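Local coordinates for protein PEPTIDE N-myristoyltransferase (PDB 1IIC) that transfers the myristoyl group of myristoyl-CoA to the N-terminal glycine of proteins, as a yeast N-myristoyltransferase of the GNAT-like fold, at residues A[194-199]-A[360-365]; A[248-253]-A[329-334]; A[346-351]-A[376-381]. All coordinates share one frame; numbering follows the deposited sequence.

Contact 1. Residues A[194-199]-A[360-365]; sequences KKLYEV and MDVFNA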
loop_
_atom_site.group_PDB
_atom_site.type_symbol
_atom_site.label_atom_id
_atom_site.label_comp_id
_atom_site.label_asym_id
_atom_site.label_seq_id
_atom_site.Cartn_x
_atom_site.Cartn_y
_atom_site.Cartn_z
ATOM N N LYS A 194 -22.662 -12.291 1.078
ATOM C CA LYS A 194 -23.771 -12.101 2.002
ATOM C C LYS A 194 -23.457 -11.115 3.124
ATOM O O LYS A 194 -24.254 -10.233 3.408
ATOM C CB LYS A 194 -24.218 -13.444 2.580
ATOM C CG LYS A 194 -25.562 -13.371 3.294
ATOM C CD LYS A 194 -26.049 -14.748 3.735
ATOM C CE LYS A 194 -27.406 -14.652 4.417
ATOM N NZ LYS A 194 -28.427 -14.052 3.513
ATOM N N LYS A 195 -22.294 -11.253 3.754
ATOM C CA LYS A 195 -21.910 -10.346 4.836
ATOM C C LYS A 195 -21.596 -8.938 4.336
ATOM O O LYS A 195 -21.938 -7.960 4.995
ATOM C CB LYS A 195 -20.700 -10.894 5.597
ATOM C CG LYS A 195 -20.149 -9.963 6.671
ATOM C CD LYS A 195 -18.937 -10.576 7.366
ATOM C CE LYS A 195 -18.373 -9.661 8.435
ATOM N NZ LYS A 195 -17.163 -10.235 9.132
ATOM N N LEU A 196 -20.926 -8.827 3.192
ATOM C CA LEU A 196 -20.607 -7.508 2.645
ATOM C C LEU A 196 -21.902 -6.737 2.403
ATOM O O LEU A 196 -21.996 -5.539 2.678
ATOM C CB LEU A 196 -19.849 -7.635 1.318
ATOM C CG LEU A 196 -18.391 -8.090 1.398
ATOM C CD1 LEU A 196 -17.832 -8.289 -0.013
ATOM C CD2 LEU A 196 -17.570 -7.044 2.155
ATOM N N TYR A 197 -22.902 -7.440 1.885
ATOM C CA TYR A 197 -24.182 -6.821 1.598
ATOM C C TYR A 197 -24.880 -6.370 2.877
ATOM O O TYR A 197 -25.351 -5.237 2.966
ATOM C CB TYR A 197 -25.073 -7.794 0.843
ATOM C CG TYR A 197 -26.412 -7.212 0.465
ATOM C CD1 TYR A 197 -26.496 -6.055 -0.296
ATOM C CD2 TYR A 197 -27.597 -7.832 0.856
ATOM C CE1 TYR A 197 -27.735 -5.523 -0.660
ATOM C CE2 TYR A 197 -28.836 -7.311 0.495
ATOM C CZ TYR A 197 -28.900 -6.160 -0.262
ATOM O OH TYR A 197 -30.137 -5.662 -0.613
ATOM N N GLU A 198 -24.942 -7.253 3.868
ATOM C CA GLU A 198 -25.585 -6.922 5.128
ATOM C C GLU A 198 -24.920 -5.779 5.903
ATOM O O GLU A 198 -25.588 -5.092 6.676
ATOM C CB GLU A 198 -25.698 -8.177 5.996
ATOM C CG GLU A 198 -26.983 -8.959 5.721
ATOM C CD GLU A 198 -26.992 -10.357 6.321
ATOM O OE1 GLU A 198 -26.577 -10.520 7.488
ATOM O OE2 GLU A 198 -27.430 -11.294 5.621
ATOM N N VAL A 199 -23.617 -5.567 5.704
ATOM C CA VAL A 199 -22.925 -4.468 6.385
ATOM C C VAL A 199 -22.801 -3.306 5.405
ATOM O O VAL A 199 -21.994 -2.393 5.579
ATOM C CB VAL A 199 -21.515 -4.871 6.872
ATOM C CG1 VAL A 199 -21.615 -6.074 7.801
ATOM C CG2 VAL A 199 -20.604 -5.153 5.677
ATOM N N MET A 360 -11.056 -13.448 5.332
ATOM C CA MET A 360 -11.085 -12.112 4.748
ATOM C C MET A 360 -12.487 -12.100 4.117
ATOM O O MET A 360 -12.925 -13.122 3.575
ATOM C CB MET A 360 -10.020 -11.954 3.647
ATOM C CG MET A 360 -8.563 -12.037 4.117
ATOM S SD MET A 360 -8.155 -10.772 5.331
ATOM C CE MET A 360 -8.579 -11.642 6.866
ATOM N N ASP A 361 -13.178 -10.966 4.177
ATOM C CA ASP A 361 -14.533 -10.868 3.634
ATOM C C ASP A 361 -14.600 -10.280 2.241
ATOM O O ASP A 361 -15.572 -10.491 1.523
ATOM C CB ASP A 361 -15.410 -10.044 4.578
ATOM C CG ASP A 361 -15.756 -10.796 5.843
ATOM O OD1 ASP A 361 -15.690 -10.197 6.940
ATOM O OD2 ASP A 361 -16.100 -11.993 5.736
ATOM N N VAL A 362 -13.564 -9.533 1.873
ATOM C CA VAL A 362 -13.466 -8.896 0.564
ATOM C C VAL A 362 -11.962 -8.815 0.293
ATOM O O VAL A 362 -11.162 -8.748 1.230
ATOM C CB VAL A 362 -14.117 -7.481 0.579
ATOM C CG1 VAL A 362 -13.486 -6.628 1.650
ATOM C CG2 VAL A 362 -13.985 -6.823 -0.776
ATOM N N PHE A 363 -11.577 -8.859 -0.978
ATOM C CA PHE A 363 -10.164 -8.840 -1.362
ATOM C C PHE A 363 -9.902 -7.567 -2.187
ATOM O O PHE A 363 -10.557 -7.321 -3.195
ATOM C CB PHE A 363 -9.887 -10.119 -2.162
ATOM C CG PHE A 363 -8.443 -10.535 -2.210
ATOM C CD1 PHE A 363 -7.598 -10.347 -1.122
ATOM C CD2 PHE A 363 -7.942 -11.176 -3.335
ATOM C CE1 PHE A 363 -6.270 -10.792 -1.158
ATOM C CE2 PHE A 363 -6.623 -11.624 -3.383
ATOM C CZ PHE A 363 -5.784 -11.432 -2.293
ATOM N N ASN A 364 -8.950 -6.753 -1.747
ATOM C CA ASN A 364 -8.654 -5.501 -2.422
ATOM C C ASN A 364 -7.428 -5.546 -3.301
ATOM O O ASN A 364 -6.412 -6.129 -2.942
ATOM C CB ASN A 364 -8.465 -4.386 -1.397
ATOM C CG ASN A 364 -9.757 -3.987 -0.717
ATOM O OD1 ASN A 364 -9.737 -3.378 0.348
ATOM N ND2 ASN A 364 -10.887 -4.313 -1.336
ATOM N N ALA A 365 -7.513 -4.905 -4.455
ATOM C CA ALA A 365 -6.376 -4.866 -5.357
ATOM C C ALA A 365 -6.475 -3.657 -6.253
ATOM O O ALA A 365 -7.569 -3.248 -6.653
ATOM C CB ALA A 365 -6.317 -6.134 -6.197
#

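Contact 2. Residues A[248-253]-A[329-334]; sequences SRFELI and KDRFDP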
loop_
_atom_site.group_PDB
_atom_site.type_symbol
_atom_site.label_atom_id
_atom_site.label_comp_id
_atom_site.label_asym_id
_atom_site.label_seq_id
_atom_site.Cartn_x
_atom_site.Cartn_y
_atom_site.Cartn_z
ATOM N N SER A 248 11.776 -6.069 -12.068
ATOM C CA SER A 248 12.601 -5.241 -12.932
ATOM C C SER A 248 11.855 -4.727 -14.149
ATOM O O SER A 248 12.319 -3.807 -14.810
ATOM C CB SER A 248 13.842 -6.018 -13.386
ATOM O OG SER A 248 13.481 -7.103 -14.227
ATOM N N ARG A 249 10.696 -5.311 -14.443
ATOM C CA ARG A 249 9.913 -4.879 -15.599
ATOM C C ARG A 249 9.208 -3.545 -15.341
ATOM O O ARG A 249 8.935 -2.786 -16.268
ATOM C CB ARG A 249 8.861 -5.932 -15.949
ATOM C CG ARG A 249 7.701 -6.017 -14.960
ATOM C CD ARG A 249 6.801 -7.185 -15.329
ATOM N NE ARG A 249 7.588 -8.413 -15.447
ATOM C CZ ARG A 249 7.200 -9.493 -16.111
ATOM N NH1 ARG A 249 6.028 -9.510 -16.729
ATOM N NH2 ARG A 249 7.989 -10.555 -16.160
ATOM N N PHE A 250 8.907 -3.271 -14.077
ATOM C CA PHE A 250 8.211 -2.043 -13.709
ATOM C C PHE A 250 9.158 -0.833 -13.676
ATOM O O PHE A 250 10.379 -0.989 -13.574
ATOM C CB PHE A 250 7.523 -2.250 -12.349
ATOM C CG PHE A 250 6.580 -3.441 -12.316
ATOM C CD1 PHE A 250 6.760 -4.468 -11.388
ATOM C CD2 PHE A 250 5.535 -3.542 -13.230
ATOM C CE1 PHE A 250 5.908 -5.591 -11.371
ATOM C CE2 PHE A 250 4.681 -4.646 -13.226
ATOM C CZ PHE A 250 4.861 -5.675 -12.301
ATOM N N GLU A 251 8.601 0.372 -13.773
ATOM C CA GLU A 251 9.417 1.578 -13.761
ATOM C C GLU A 251 9.531 2.226 -12.387
ATOM O O GLU A 251 10.457 3.001 -12.142
ATOM C CB GLU A 251 8.886 2.577 -14.794
ATOM C CG GLU A 251 9.008 2.073 -16.241
ATOM C CD GLU A 251 8.440 3.044 -17.256
ATOM O OE1 GLU A 251 7.493 3.769 -16.910
ATOM O OE2 GLU A 251 8.921 3.074 -18.407
ATOM N N LEU A 252 8.598 1.911 -11.491
ATOM C CA LEU A 252 8.619 2.450 -10.122
ATOM C C LEU A 252 8.535 1.285 -9.138
ATOM O O LEU A 252 7.494 0.633 -9.016
ATOM C CB LEU A 252 7.441 3.396 -9.881
ATOM C CG LEU A 252 7.412 4.032 -8.484
ATOM C CD1 LEU A 252 8.639 4.927 -8.301
ATOM C CD2 LEU A 252 6.135 4.847 -8.311
ATOM N N ILE A 253 9.628 1.036 -8.425
ATOM C CA ILE A 253 9.680 -0.079 -7.487
ATOM C C ILE A 253 10.503 0.254 -6.252
ATOM O O ILE A 253 11.237 1.234 -6.234
ATOM C CB ILE A 253 10.360 -1.323 -8.139
ATOM C CG1 ILE A 253 11.823 -0.992 -8.459
ATOM C CG2 ILE A 253 9.631 -1.735 -9.408
ATOM C CD1 ILE A 253 12.614 -2.137 -9.074
ATOM N N LYS A 329 11.479 -12.529 -24.478
ATOM C CA LYS A 329 12.310 -11.360 -24.234
ATOM C C LYS A 329 11.470 -10.124 -23.956
ATOM O O LYS A 329 11.744 -9.380 -23.012
ATOM C CB LYS A 329 13.222 -11.098 -25.434
ATOM N N ASP A 330 10.436 -9.922 -24.769
ATOM C CA ASP A 330 9.564 -8.758 -24.650
ATOM C C ASP A 330 8.289 -9.005 -23.849
ATOM O O ASP A 330 7.418 -9.775 -24.255
ATOM C CB ASP A 330 9.203 -8.248 -26.050
ATOM N N ARG A 331 8.193 -8.333 -22.707
ATOM C CA ARG A 331 7.042 -8.437 -21.819
ATOM C C ARG A 331 5.698 -8.286 -22.547
ATOM O O ARG A 331 4.726 -8.967 -22.220
ATOM C CB ARG A 331 7.150 -7.360 -20.734
ATOM C CG ARG A 331 5.894 -7.164 -19.892
ATOM C CD ARG A 331 6.036 -5.943 -18.993
ATOM N NE ARG A 331 4.842 -5.695 -18.188
ATOM C CZ ARG A 331 4.658 -4.608 -17.439
ATOM N NH1 ARG A 331 5.592 -3.662 -17.396
ATOM N NH2 ARG A 331 3.543 -4.468 -16.731
ATOM N N PHE A 332 5.647 -7.400 -23.532
ATOM C CA PHE A 332 4.404 -7.161 -24.260
ATOM C C PHE A 332 4.172 -8.030 -25.486
ATOM O O PHE A 332 3.217 -7.837 -26.242
ATOM C CB PHE A 332 4.288 -5.676 -24.597
ATOM C CG PHE A 332 4.218 -4.811 -23.382
ATOM C CD1 PHE A 332 5.334 -4.107 -22.945
ATOM C CD2 PHE A 332 3.049 -4.764 -22.618
ATOM C CE1 PHE A 332 5.294 -3.368 -21.760
ATOM C CE2 PHE A 332 2.993 -4.032 -21.434
ATOM C CZ PHE A 332 4.121 -3.331 -21.003
ATOM N N ASP A 333 5.062 -8.991 -25.671
ATOM C CA ASP A 333 4.942 -9.950 -26.750
ATOM C C ASP A 333 3.611 -10.637 -26.412
ATOM O O ASP A 333 3.409 -11.079 -25.281
ATOM C CB ASP A 333 6.108 -10.933 -26.649
ATOM C CG ASP A 333 6.050 -12.030 -27.686
ATOM O OD1 ASP A 333 4.980 -12.227 -28.299
ATOM O OD2 ASP A 333 7.084 -12.704 -27.870
ATOM N N PRO A 334 2.674 -10.703 -27.370
ATOM C CA PRO A 334 1.388 -11.348 -27.085
ATOM C C PRO A 334 1.475 -12.769 -26.527
ATOM O O PRO A 334 0.547 -13.233 -25.870
ATOM C CB PRO A 334 0.645 -11.264 -28.427
ATOM C CG PRO A 334 1.727 -11.017 -29.437
ATOM C CD PRO A 334 2.670 -10.110 -28.714
HETATM O O HOH W 1 8.061 -3.236 -18.775
#

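Contact 3. Residues A[346-351]-A[376-381]; sequences ELIYDA and DDLKFG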
loop_
_atom_site.group_PDB
_atom_site.type_symbol
_atom_site.label_atom_id
_atom_site.label_comp_id
_atom_site.label_asym_id
_atom_site.label_seq_id
_atom_site.Cartn_x
_atom_site.Cartn_y
_atom_site.Cartn_z
ATOM N N GLU A 346 -4.349 -18.097 -12.243
ATOM C CA GLU A 346 -4.290 -19.303 -11.407
ATOM C C GLU A 346 -3.844 -18.960 -9.991
ATOM O O GLU A 346 -4.514 -19.294 -9.018
ATOM C CB GLU A 346 -3.307 -20.330 -11.991
ATOM C CG GLU A 346 -3.719 -20.949 -13.320
ATOM C CD GLU A 346 -2.627 -21.837 -13.932
ATOM O OE1 GLU A 346 -2.914 -22.497 -14.956
ATOM O OE2 GLU A 346 -1.489 -21.874 -13.401
ATOM N N LEU A 347 -2.693 -18.308 -9.883
ATOM C CA LEU A 347 -2.150 -17.925 -8.585
ATOM C C LEU A 347 -3.076 -17.011 -7.775
ATOM O O LEU A 347 -3.307 -17.238 -6.581
ATOM C CB LEU A 347 -0.804 -17.218 -8.769
ATOM C CG LEU A 347 0.384 -18.015 -9.306
ATOM C CD1 LEU A 347 1.616 -17.138 -9.274
ATOM C CD2 LEU A 347 0.619 -19.261 -8.466
ATOM N N ILE A 348 -3.615 -15.979 -8.416
ATOM C CA ILE A 348 -4.465 -15.048 -7.693
ATOM C C ILE A 348 -5.831 -15.641 -7.344
ATOM O O ILE A 348 -6.490 -15.182 -6.414
ATOM C CB ILE A 348 -4.590 -13.717 -8.473
ATOM C CG1 ILE A 348 -3.183 -13.147 -8.700
ATOM C CG2 ILE A 348 -5.423 -12.695 -7.677
ATOM C CD1 ILE A 348 -2.349 -12.995 -7.421
ATOM N N TYR A 349 -6.248 -16.670 -8.076
ATOM C CA TYR A 349 -7.518 -17.333 -7.784
ATOM C C TYR A 349 -7.315 -18.102 -6.469
ATOM O O TYR A 349 -8.199 -18.163 -5.622
ATOM C CB TYR A 349 -7.883 -18.304 -8.904
ATOM C CG TYR A 349 -9.242 -18.954 -8.748
ATOM C CD1 TYR A 349 -10.407 -18.198 -8.828
ATOM C CD2 TYR A 349 -9.363 -20.334 -8.584
ATOM C CE1 TYR A 349 -11.673 -18.801 -8.760
ATOM C CE2 TYR A 349 -10.626 -20.954 -8.516
ATOM C CZ TYR A 349 -11.772 -20.176 -8.607
ATOM O OH TYR A 349 -13.017 -20.765 -8.568
ATOM N N ASP A 350 -6.137 -18.691 -6.316
ATOM C CA ASP A 350 -5.791 -19.408 -5.094
ATOM C C ASP A 350 -5.604 -18.388 -3.965
ATOM O O ASP A 350 -5.885 -18.672 -2.804
ATOM C CB ASP A 350 -4.501 -20.205 -5.296
ATOM C CG ASP A 350 -4.733 -21.499 -6.067
ATOM O OD1 ASP A 350 -3.747 -22.197 -6.387
ATOM O OD2 ASP A 350 -5.912 -21.819 -6.351
ATOM N N ALA A 351 -5.126 -17.198 -4.313
ATOM C CA ALA A 351 -4.926 -16.153 -3.320
ATOM C C ALA A 351 -6.283 -15.790 -2.723
ATOM O O ALA A 351 -6.391 -15.592 -1.528
ATOM C CB ALA A 351 -4.283 -14.934 -3.954
ATOM N N ASP A 376 -10.471 -8.441 -13.938
ATOM C CA ASP A 376 -11.843 -8.722 -14.391
ATOM C C ASP A 376 -12.232 -10.203 -14.394
ATOM O O ASP A 376 -13.329 -10.570 -13.966
ATOM C CB ASP A 376 -12.079 -8.158 -15.796
ATOM C CG ASP A 376 -12.007 -6.642 -15.840
ATOM O OD1 ASP A 376 -12.635 -5.982 -14.977
ATOM O OD2 ASP A 376 -11.323 -6.118 -16.749
ATOM N N ASP A 377 -11.338 -11.053 -14.881
ATOM C CA ASP A 377 -11.621 -12.477 -14.932
ATOM C C ASP A 377 -11.842 -13.088 -13.555
ATOM O O ASP A 377 -12.604 -14.043 -13.410
ATOM C CB ASP A 377 -10.489 -13.211 -15.643
ATOM C CG ASP A 377 -10.355 -12.793 -17.090
ATOM O OD1 ASP A 377 -11.351 -12.292 -17.658
ATOM O OD2 ASP A 377 -9.261 -12.971 -17.670
ATOM N N LEU A 378 -11.187 -12.528 -12.544
ATOM C CA LEU A 378 -11.310 -13.053 -11.194
ATOM C C LEU A 378 -12.356 -12.307 -10.381
ATOM O O LEU A 378 -12.442 -12.451 -9.162
ATOM C CB LEU A 378 -9.942 -13.031 -10.504
ATOM C CG LEU A 378 -8.948 -13.989 -11.166
ATOM C CD1 LEU A 378 -7.627 -13.998 -10.393
ATOM C CD2 LEU A 378 -9.554 -15.399 -11.196
ATOM N N LYS A 379 -13.145 -11.498 -11.076
ATOM C CA LYS A 379 -14.246 -10.762 -10.468
ATOM C C LYS A 379 -13.919 -9.659 -9.468
ATOM O O LYS A 379 -14.679 -9.431 -8.527
ATOM C CB LYS A 379 -15.230 -11.766 -9.849
ATOM C CG LYS A 379 -15.649 -12.836 -10.856
ATOM C CD LYS A 379 -16.532 -13.923 -10.256
ATOM C CE LYS A 379 -16.842 -14.976 -11.322
ATOM N NZ LYS A 379 -17.492 -16.181 -10.763
ATOM N N PHE A 380 -12.787 -8.987 -9.652
ATOM C CA PHE A 380 -12.464 -7.867 -8.782
ATOM C C PHE A 380 -13.293 -6.757 -9.404
ATOM O O PHE A 380 -12.993 -6.300 -10.503
ATOM C CB PHE A 380 -10.980 -7.491 -8.848
ATOM C CG PHE A 380 -10.083 -8.425 -8.104
ATOM C CD1 PHE A 380 -9.792 -9.686 -8.611
ATOM C CD2 PHE A 380 -9.553 -8.057 -6.875
ATOM C CE1 PHE A 380 -8.981 -10.574 -7.895
ATOM C CE2 PHE A 380 -8.745 -8.929 -6.153
ATOM C CZ PHE A 380 -8.456 -10.190 -6.660
ATOM N N GLY A 381 -14.351 -6.346 -8.716
ATOM C CA GLY A 381 -15.213 -5.304 -9.243
ATOM C C GLY A 381 -14.634 -3.909 -9.136
ATOM O O GLY A 381 -13.871 -3.614 -8.218
#

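Contact 1. Residues A[194-199]-A[360-365]
K195 reaches from helix 193-198 to the carboxylate of D361, and the salt bridge between NZ of K195 and OD1 of D361 is short at 2.6 Å. The ammonium comes in on the syn side of OD1, lifted 27° from the carboxylate plane. The two side chains cross at about a right angle, and the lysine's outer methylenes pass across the carboxylate, with CD of K195 3.3 Å from OD1 of D361. CG of K195 lies anti to the backbone N (chi1 175°) and the rest of the chain is fully extended, which carries the charge away from the helix. Next to this pair, L196 covers the start of strand 362-366. CD2 of L196 rests 3.8 Å from CB of V362, and CD1 of L196 lies 3.5 Å from the carbonyl O of D361.

Outside the pair, the backbone N of G313 also bonds to OD1 of D361, while NZ of K195 has a second acceptor in the carbonyl O of D311, so both charged ends are tied to the 311-322 region. Helix 193-198 thus packs on the beginning of strand 362-366, which runs between strand 182-190, its antiparallel partner, and the parallel strand 311-322.

Contact 2. Residues A[248-253]-A[329-334]
Van der Waals packing between R249 and R331 makes up most of this contact. The two side chains cross at about a right angle: R331 is extended from CG to NE (chi1 169°), and CD of R249 lies over one face of its guanidinium, 3.8 Å from NE of R331. F332, the next residue in the chain, covers the opposite face with CZ, so the flat group is held between a methylene and a ring atom. On the aromatic side, CE2 of F250 approaches NH2 of R331 at 3.7 Å, with ring and guanidinium planes 89° apart. CG of R249 in turn sits over the centre of the F250 ring.

The polar link between the segments is a water, which donates to the carbonyl O of R249 at 2.7 Å and accepts from NH1 of R331 at 2.9 Å, in the plane of the guanidinium.

The like charges stand close, NH1 of R249 being 4.3 Å from NE of R331, but acids probably offset the repulsion: D370 pairs with NH2 of R331, which also donates to the carbonyl O of S415, and D325 with NH2 of R249. With an alanine at R331, D370 would probably lose its close salt-bridge mate, being left with a long, weak pairing to R249, and the water its donor.

R331, in the type I turn just before the N-capped start of helix 334-357, packs on the loop leading into strand 252-254.

Contact 3. Residues A[346-351]-A[376-381]
L378 fits its two methyl groups against neighbouring residues of helix 334-357, in a helix-on-loop contact within the C-terminal half of the GNAT-like fold. The loop residue belongs to a type I beta turn from D376 to K379, closed by a bond from N of K379 to O of D376, and its side chain projects from that turn toward the helix. With CG of L378 anti to the carbonyl carbon (chi1 -66°) and chi2 extended, the branch divides its methyls between two partners. CD1 takes the I348 side, 3.6 Å from CB of I348 and 3.7 Å from CG2 of the same residue. CD2 goes to Y349, where it lies 3.8 Å from CD1 of the tyrosine ring and also near CB.

The two helix residues offer quite different surfaces. In I348, CG2 is the branch that faces the loop: it stands anti to the backbone N, while CG1 lies beside that N (chi1 -57°) and carries CD1 of the isoleucine away from the loop. Y349 swings its ring out from the helix instead, and the ring meets CD2 of L378 obliquely. I348 and L378 cross at about a right angle, and no hydrogen bond joins the two segments.

Around this group, F374 also touches I348 and P220 touches Y349, while the carbonyl O of L378 accepts a bond from NE of R189 on strand 182-190. F380 continues the apolar surface beyond L378, and CB of L378 lies at the edge of its ring, in plane. From the helix side, CG2 of I348 approaches that ring obliquely, 4.1 Å from CZ of F380.

How the contacts relate
Contacts 1 and 3 are buried and neighbouring, with centres 15 Å apart, and they touch directly: CZ of F380 packs against CD2 of F363 at 3.5 Å, and the same ring reaches A365. Helix 334-357 and strand 362-366 follow each other in the chain; strand 362-366 and the residue before it meet helix 193-198 partly through a salt bridge, whereas helix 334-357 meets a loop through apolar side chains alone. Contact 2 lies only partly buried, its centre 32 Å from that of contact 1 and 21 Å from that of contact 3. The 329-334 loop leads into the helix used by contact 3, yet the chemistry there is that of arginines, acids and a bridging water.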